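Local coordinates for protein putative glucoamylase (Bacteroides caccae ATCC 43185, PDB 4QT9) that is a putative glucoamylase with an alpha/alpha toroid fold, and so probably hydrolyses glycosidic bonds in glucose-containing carbohydrates, at residues Lys243-Glu248 against Asn295-Ile300; Ala147-Tyr152 against Arg165-Trp170. All coordinates share one frame; numbering follows the deposited sequence.

In the fold
Both contacts lie in a protein of alpha/alpha toroid fold, yet they are on opposite sides of the centre of the chain, with their own centres about 40 Å apart and their nearest atoms about 26 Å apart. Contact 2 comes first along the chain and is complete before the hairpin of contact 1 begins; the two share no helix or strand. In contact 2 the end of helix 135-152 packs on helix 157-172, the next helix of the chain. Contact 1 instead sets the turn of a two-stranded antiparallel sheet, strands 239-244 and 247-251, on helix 284-301. Contact 2 is packing between successive helices; contact 1 seats a hairpin on a helix far across the fold.

Contact 1 (Lys243-Glu248 against Asn295-Ile300); sequences KVEGIE and NRAYCI
E245, at the turn of a beta hairpin, rests on A297 and Y298 of helix 284-301, probably one of the helices of the alpha/alpha toroid; the nearest CA atoms are those of E245 and A297, 6.3 Å apart. The hairpin reverses through a type I' turn from V244 to I247, closed by the backbone pair V244 N to I247 O and I247 N to V244 O. Its two central residues, E245 and G246, both have positive phi, as this turn requires. No hydrogen bond joins the two segments, which bury 163 Å² between them.

The apolar part of the contact centres on the methyl of A297. CB of E245 lies 3.8 Å from CB of A297, and CD1 of I247 reaches the same CB at 4.0 Å, so hairpin residues from both sides of G246 meet one small side chain. I247 is also packed against N290, L293 and V294, which extends the seat back along the helix.

The carboxylate of E245 goes past A297 to Y298. With CG anti to the carbonyl carbon (chi1 -62°) and a bend at chi2, the chain brings OE1 to 3.7 Å from CA of Y298. The carboxylate and ring planes stand 81° apart. A salt bridge from OE2 to R301, just beyond the segment, anchors the acid, while the hydroxyl of Y298 is hydrogen-bonded to D335. That same OE2 of E245 approaches the tyrosine at its edge, in the ring plane, 3.7 Å from CD2 of Y298.

Contact 2 (Ala147-Tyr152 against Arg165-Trp170); sequences AVHQYY and RIDRLW
V148 and H149 meet I166 and D167 in a helix-to-helix contact between the end of helix 135-152 and the later part of helix 157-172, with no hydrogen bond across it. The axes of the two short segments approach to 9.8 Å and their N-to-C directions differ by 150°, so the helices run roughly antiparallel; the nearest CA atoms, those of H149 and I166, are 6.3 Å apart.

I166 supplies two branches to this interface. Its CD1 meets CG1 of V148 at 3.7 Å, the two side chains crossing at about a right angle, while its CG2 lies 3.8 Å from CB of H149. V99 of helix 88-104 also packs on I166, and V148 touches M95 of that helix and I74 and L78 of helix 67-83. Consecutive in the chain and nearly antiparallel, helices 135-152 and 157-172 form a helical hairpin, the kind of unit from which an alpha/alpha toroid is built; its apolar side is set against earlier helices.

Beside the apolar pair, H149 extends its imidazole toward D167, CG anti to its own N (chi1 179°), and its CD2 and NE2 meet CB of D167, NE2 at 4.0 Å. The ring approaches obliquely, and the carboxylate of D167 forms a salt bridge with R171. Rotation of the imidazole is restrained by its ND1, which donates to OE1 of Q150 at 2.9 Å; the bond is bent, with an N-H...O angle of 139°, but the acceptor lies close to the ring plane.

Contact 1 (Lys243-Glu248 against Asn295-Ile300)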
loop_
_atom_site.group_PDB
_atom_site.type_symbol
_atom_site.label_atom_id
_atom_site.label_comp_id
_atom_site.label_asym_id
_atom_site.label_seq_id
_atom_site.Cartn_x
_atom_site.Cartn_y
_atom_site.Cartn_z
ATOM N N LYS A 243 11.812 16.516 16.368
ATOM C CA LYS A 243 12.836 16.520 15.336
ATOM C C LYS A 243 13.515 15.169 15.248
ATOM O O LYS A 243 13.754 14.512 16.266
ATOM C CB LYS A 243 13.870 17.614 15.615
ATOM C CG LYS A 243 13.300 19.035 15.555
ATOM C CD LYS A 243 13.512 19.709 14.200
ATOM C CE LYS A 243 14.858 20.378 14.053
ATOM N NZ LYS A 243 14.964 21.635 14.836
ATOM N N VAL A 244 13.773 14.727 14.015
ATOM C CA VAL A 244 14.464 13.479 13.693
ATOM C C VAL A 244 15.424 13.836 12.571
ATOM O O VAL A 244 14.984 14.408 11.575
ATOM C CB VAL A 244 13.539 12.278 13.308
ATOM C CG1 VAL A 244 14.362 10.989 13.167
ATOM C CG2 VAL A 244 12.403 12.073 14.303
ATOM N N GLU A 245 16.740 13.568 12.746
ATOM C CA GLU A 245 17.793 13.860 11.754
ATOM C C GLU A 245 17.786 15.372 11.377
ATOM O O GLU A 245 18.055 15.727 10.231
ATOM C CB GLU A 245 17.630 12.962 10.489
ATOM C CG GLU A 245 17.756 11.449 10.680
ATOM C CD GLU A 245 19.095 10.913 11.159
ATOM O OE1 GLU A 245 20.145 11.322 10.604
ATOM O OE2 GLU A 245 19.094 10.075 12.093
ATOM N N GLY A 246 17.431 16.227 12.345
ATOM C CA GLY A 246 17.338 17.679 12.185
ATOM C C GLY A 246 16.125 18.139 11.400
ATOM O O GLY A 246 16.027 19.316 11.057
ATOM N N ILE A 247 15.162 17.213 11.129
ATOM C CA ILE A 247 13.953 17.475 10.341
ATOM C C ILE A 247 12.742 17.405 11.251
ATOM O O ILE A 247 12.635 16.517 12.090
ATOM C CB ILE A 247 13.852 16.505 9.121
ATOM C CG1 ILE A 247 15.061 16.691 8.181
ATOM C CG2 ILE A 247 12.523 16.693 8.336
ATOM C CD1 ILE A 247 15.501 15.502 7.442
ATOM N N GLU A 248 11.839 18.360 11.087
ATOM C CA GLU A 248 10.646 18.479 11.908
ATOM C C GLU A 248 9.517 17.555 11.427
ATOM O O GLU A 248 9.081 17.627 10.273
ATOM C CB GLU A 248 10.203 19.960 11.926
ATOM C CG GLU A 248 8.906 20.255 12.658
ATOM C CD GLU A 248 8.972 20.202 14.171
ATOM O OE1 GLU A 248 9.690 21.037 14.771
ATOM O OE2 GLU A 248 8.272 19.346 14.759
ATOM N N ASN A 295 14.285 9.701 6.324
ATOM C CA ASN A 295 14.744 8.396 5.848
ATOM C C ASN A 295 16.046 8.532 5.073
ATOM O O ASN A 295 17.006 7.828 5.362
ATOM C CB ASN A 295 13.652 7.756 4.963
ATOM C CG ASN A 295 13.770 6.267 4.891
ATOM O OD1 ASN A 295 14.618 5.729 4.173
ATOM N ND2 ASN A 295 12.997 5.576 5.724
ATOM N N ARG A 296 16.071 9.471 4.109
ATOM C CA ARG A 296 17.202 9.791 3.246
ATOM C C ARG A 296 18.372 10.348 4.090
ATOM O O ARG A 296 19.513 9.906 3.912
ATOM C CB ARG A 296 16.751 10.794 2.171
ATOM C CG ARG A 296 17.876 11.274 1.251
ATOM C CD ARG A 296 17.403 12.365 0.316
ATOM N NE ARG A 296 18.486 12.886 -0.509
ATOM C CZ ARG A 296 19.240 13.928 -0.173
ATOM N NH1 ARG A 296 19.045 14.553 0.979
ATOM N NH2 ARG A 296 20.208 14.335 -0.975
ATOM N N ALA A 297 18.081 11.282 5.016
ATOM C CA ALA A 297 19.097 11.879 5.885
ATOM C C ALA A 297 19.798 10.813 6.699
ATOM O O ALA A 297 21.021 10.867 6.787
ATOM C CB ALA A 297 18.473 12.920 6.806
ATOM N N TYR A 298 19.051 9.825 7.261
ATOM C CA TYR A 298 19.645 8.731 8.042
ATOM C C TYR A 298 20.597 7.892 7.186
ATOM O O TYR A 298 21.688 7.564 7.658
ATOM C CB TYR A 298 18.572 7.807 8.683
ATOM C CG TYR A 298 19.179 6.605 9.380
ATOM C CD1 TYR A 298 19.455 5.433 8.680
ATOM C CD2 TYR A 298 19.574 6.674 10.711
ATOM C CE1 TYR A 298 20.140 4.375 9.277
ATOM C CE2 TYR A 298 20.237 5.612 11.327
ATOM C CZ TYR A 298 20.505 4.455 10.610
ATOM O OH TYR A 298 21.151 3.406 11.220
ATOM N N CYS A 299 20.175 7.516 5.944
ATOM C CA CYS A 299 20.987 6.708 5.028
ATOM C C CYS A 299 22.232 7.463 4.604
ATOM O O CYS A 299 23.296 6.839 4.506
ATOM C CB CYS A 299 20.183 6.260 3.818
ATOM S SG CYS A 299 18.772 5.191 4.213
ATOM N N ILE A 300 22.128 8.806 4.381
ATOM C CA ILE A 300 23.302 9.629 4.013
ATOM C C ILE A 300 24.258 9.647 5.210
ATOM O O ILE A 300 25.455 9.474 5.029
ATOM C CB ILE A 300 22.894 11.061 3.530
ATOM C CG1 ILE A 300 22.199 10.973 2.141
ATOM C CG2 ILE A 300 24.113 12.038 3.497
ATOM C CD1 ILE A 300 21.479 12.172 1.716
#

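Contact 2 (Ala147-Tyr152 against Arg165-Trp170)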
loop_
_atom_site.group_PDB
_atom_site.type_symbol
_atom_site.label_atom_id
_atom_site.label_comp_id
_atom_site.label_asym_id
_atom_site.label_seq_id
_atom_site.Cartn_x
_atom_site.Cartn_y
_atom_site.Cartn_z
ATOM N N ALA A 147 -11.059 2.971 -7.098
ATOM C CA ALA A 147 -10.371 3.561 -8.245
ATOM C C ALA A 147 -10.854 2.896 -9.576
ATOM O O ALA A 147 -11.168 3.605 -10.532
ATOM C CB ALA A 147 -8.859 3.403 -8.088
ATOM N N VAL A 148 -10.949 1.552 -9.619
ATOM C CA VAL A 148 -11.441 0.810 -10.809
ATOM C C VAL A 148 -12.914 1.167 -11.036
ATOM O O VAL A 148 -13.352 1.355 -12.177
ATOM C CB VAL A 148 -11.238 -0.734 -10.694
ATOM C CG1 VAL A 148 -11.897 -1.490 -11.863
ATOM C CG2 VAL A 148 -9.761 -1.086 -10.597
ATOM N N HIS A 149 -13.673 1.256 -9.942
ATOM C CA HIS A 149 -15.084 1.645 -9.988
ATOM C C HIS A 149 -15.245 2.974 -10.751
ATOM O O HIS A 149 -16.067 3.066 -11.668
ATOM C CB HIS A 149 -15.659 1.784 -8.568
ATOM C CG HIS A 149 -17.092 2.208 -8.618
ATOM N ND1 HIS A 149 -17.443 3.543 -8.648
ATOM C CD2 HIS A 149 -18.196 1.458 -8.809
ATOM C CE1 HIS A 149 -18.751 3.566 -8.823
ATOM N NE2 HIS A 149 -19.254 2.332 -8.908
ATOM N N GLN A 150 -14.434 3.978 -10.385
ATOM C CA GLN A 150 -14.476 5.309 -11.004
ATOM C C GLN A 150 -13.954 5.286 -12.438
ATOM O O GLN A 150 -14.465 6.031 -13.272
ATOM C CB GLN A 150 -13.731 6.340 -10.150
ATOM C CG GLN A 150 -14.499 6.665 -8.848
ATOM C CD GLN A 150 -15.902 7.141 -9.081
ATOM O OE1 GLN A 150 -16.873 6.414 -8.862
ATOM N NE2 GLN A 150 -16.031 8.353 -9.568
ATOM N N TYR A 151 -13.004 4.397 -12.745
ATOM C CA TYR A 151 -12.485 4.266 -14.095
ATOM C C TYR A 151 -13.551 3.704 -15.051
ATOM O O TYR A 151 -13.648 4.159 -16.187
ATOM C CB TYR A 151 -11.255 3.344 -14.083
ATOM C CG TYR A 151 -10.448 3.354 -15.361
ATOM C CD1 TYR A 151 -9.606 4.421 -15.668
ATOM C CD2 TYR A 151 -10.463 2.263 -16.223
ATOM C CE1 TYR A 151 -8.813 4.411 -16.816
ATOM C CE2 TYR A 151 -9.669 2.238 -17.376
ATOM C CZ TYR A 151 -8.842 3.314 -17.666
ATOM O OH TYR A 151 -8.065 3.325 -18.808
ATOM N N TYR A 152 -14.347 2.722 -14.586
ATOM C CA TYR A 152 -15.371 2.039 -15.385
ATOM C C TYR A 152 -16.804 2.597 -15.241
ATOM O O TYR A 152 -17.668 2.235 -16.055
ATOM C CB TYR A 152 -15.379 0.550 -15.028
ATOM C CG TYR A 152 -14.218 -0.267 -15.588
ATOM C CD1 TYR A 152 -13.526 0.148 -16.727
ATOM C CD2 TYR A 152 -13.891 -1.507 -15.049
ATOM C CE1 TYR A 152 -12.521 -0.634 -17.292
ATOM C CE2 TYR A 152 -12.880 -2.293 -15.600
ATOM C CZ TYR A 152 -12.187 -1.847 -16.715
ATOM O OH TYR A 152 -11.172 -2.618 -17.236
ATOM N N ARG A 165 -20.860 -4.316 -9.843
ATOM C CA ARG A 165 -20.449 -5.472 -9.048
ATOM C C ARG A 165 -19.435 -5.039 -7.972
ATOM O O ARG A 165 -19.477 -5.529 -6.837
ATOM C CB ARG A 165 -19.881 -6.571 -9.973
ATOM C CG ARG A 165 -21.005 -7.314 -10.688
ATOM C CD ARG A 165 -20.462 -8.198 -11.753
ATOM N NE ARG A 165 -19.739 -9.350 -11.214
ATOM C CZ ARG A 165 -18.921 -10.112 -11.931
ATOM N NH1 ARG A 165 -18.714 -9.853 -13.212
ATOM N NH2 ARG A 165 -18.325 -11.156 -11.376
ATOM N N ILE A 166 -18.564 -4.077 -8.307
ATOM C CA ILE A 166 -17.579 -3.546 -7.375
ATOM C C ILE A 166 -18.300 -2.755 -6.251
ATOM O O ILE A 166 -17.956 -2.908 -5.059
ATOM C CB ILE A 166 -16.523 -2.680 -8.114
ATOM C CG1 ILE A 166 -15.531 -3.578 -8.879
ATOM C CG2 ILE A 166 -15.765 -1.775 -7.116
ATOM C CD1 ILE A 166 -14.811 -2.934 -10.053
ATOM N N ASP A 167 -19.276 -1.909 -6.631
ATOM C CA ASP A 167 -20.036 -1.121 -5.647
ATOM C C ASP A 167 -20.758 -2.037 -4.659
ATOM O O ASP A 167 -20.809 -1.707 -3.493
ATOM C CB ASP A 167 -21.027 -0.156 -6.313
ATOM C CG ASP A 167 -21.577 0.903 -5.338
ATOM O OD1 ASP A 167 -20.785 1.702 -4.815
ATOM O OD2 ASP A 167 -22.790 0.927 -5.117
ATOM N N ARG A 168 -21.258 -3.199 -5.111
ATOM C CA ARG A 168 -21.899 -4.169 -4.220
ATOM C C ARG A 168 -20.887 -4.707 -3.177
ATOM O O ARG A 168 -21.251 -4.796 -2.004
ATOM C CB ARG A 168 -22.541 -5.329 -4.997
ATOM C CG ARG A 168 -23.515 -6.127 -4.129
ATOM C CD ARG A 168 -23.815 -7.509 -4.685
ATOM N NE ARG A 168 -23.933 -8.514 -3.624
ATOM C CZ ARG A 168 -24.975 -9.324 -3.461
ATOM N NH1 ARG A 168 -26.009 -9.266 -4.295
ATOM N NH2 ARG A 168 -24.992 -10.204 -2.468
ATOM N N LEU A 169 -19.622 -5.036 -3.594
ATOM C CA LEU A 169 -18.604 -5.527 -2.677
ATOM C C LEU A 169 -18.246 -4.466 -1.663
ATOM O O LEU A 169 -18.035 -4.816 -0.511
ATOM C CB LEU A 169 -17.314 -5.980 -3.416
ATOM C CG LEU A 169 -17.452 -7.196 -4.381
ATOM C CD1 LEU A 169 -16.232 -7.308 -5.295
ATOM C CD2 LEU A 169 -17.680 -8.499 -3.625
ATOM N N TRP A 170 -18.102 -3.194 -2.113
ATOM C CA TRP A 170 -17.800 -2.009 -1.304
ATOM C C TRP A 170 -18.949 -1.825 -0.282
ATOM O O TRP A 170 -18.679 -1.687 0.912
ATOM C CB TRP A 170 -17.615 -0.757 -2.223
ATOM C CG TRP A 170 -17.825 0.616 -1.605
ATOM C CD1 TRP A 170 -18.739 1.556 -1.999
ATOM C CD2 TRP A 170 -17.085 1.209 -0.509
ATOM N NE1 TRP A 170 -18.611 2.697 -1.230
ATOM C CE2 TRP A 170 -17.593 2.513 -0.316
ATOM C CE3 TRP A 170 -16.063 0.753 0.337
ATOM C CZ2 TRP A 170 -17.066 3.393 0.647
ATOM C CZ3 TRP A 170 -15.559 1.615 1.316
ATOM C CH2 TRP A 170 -16.070 2.913 1.472
#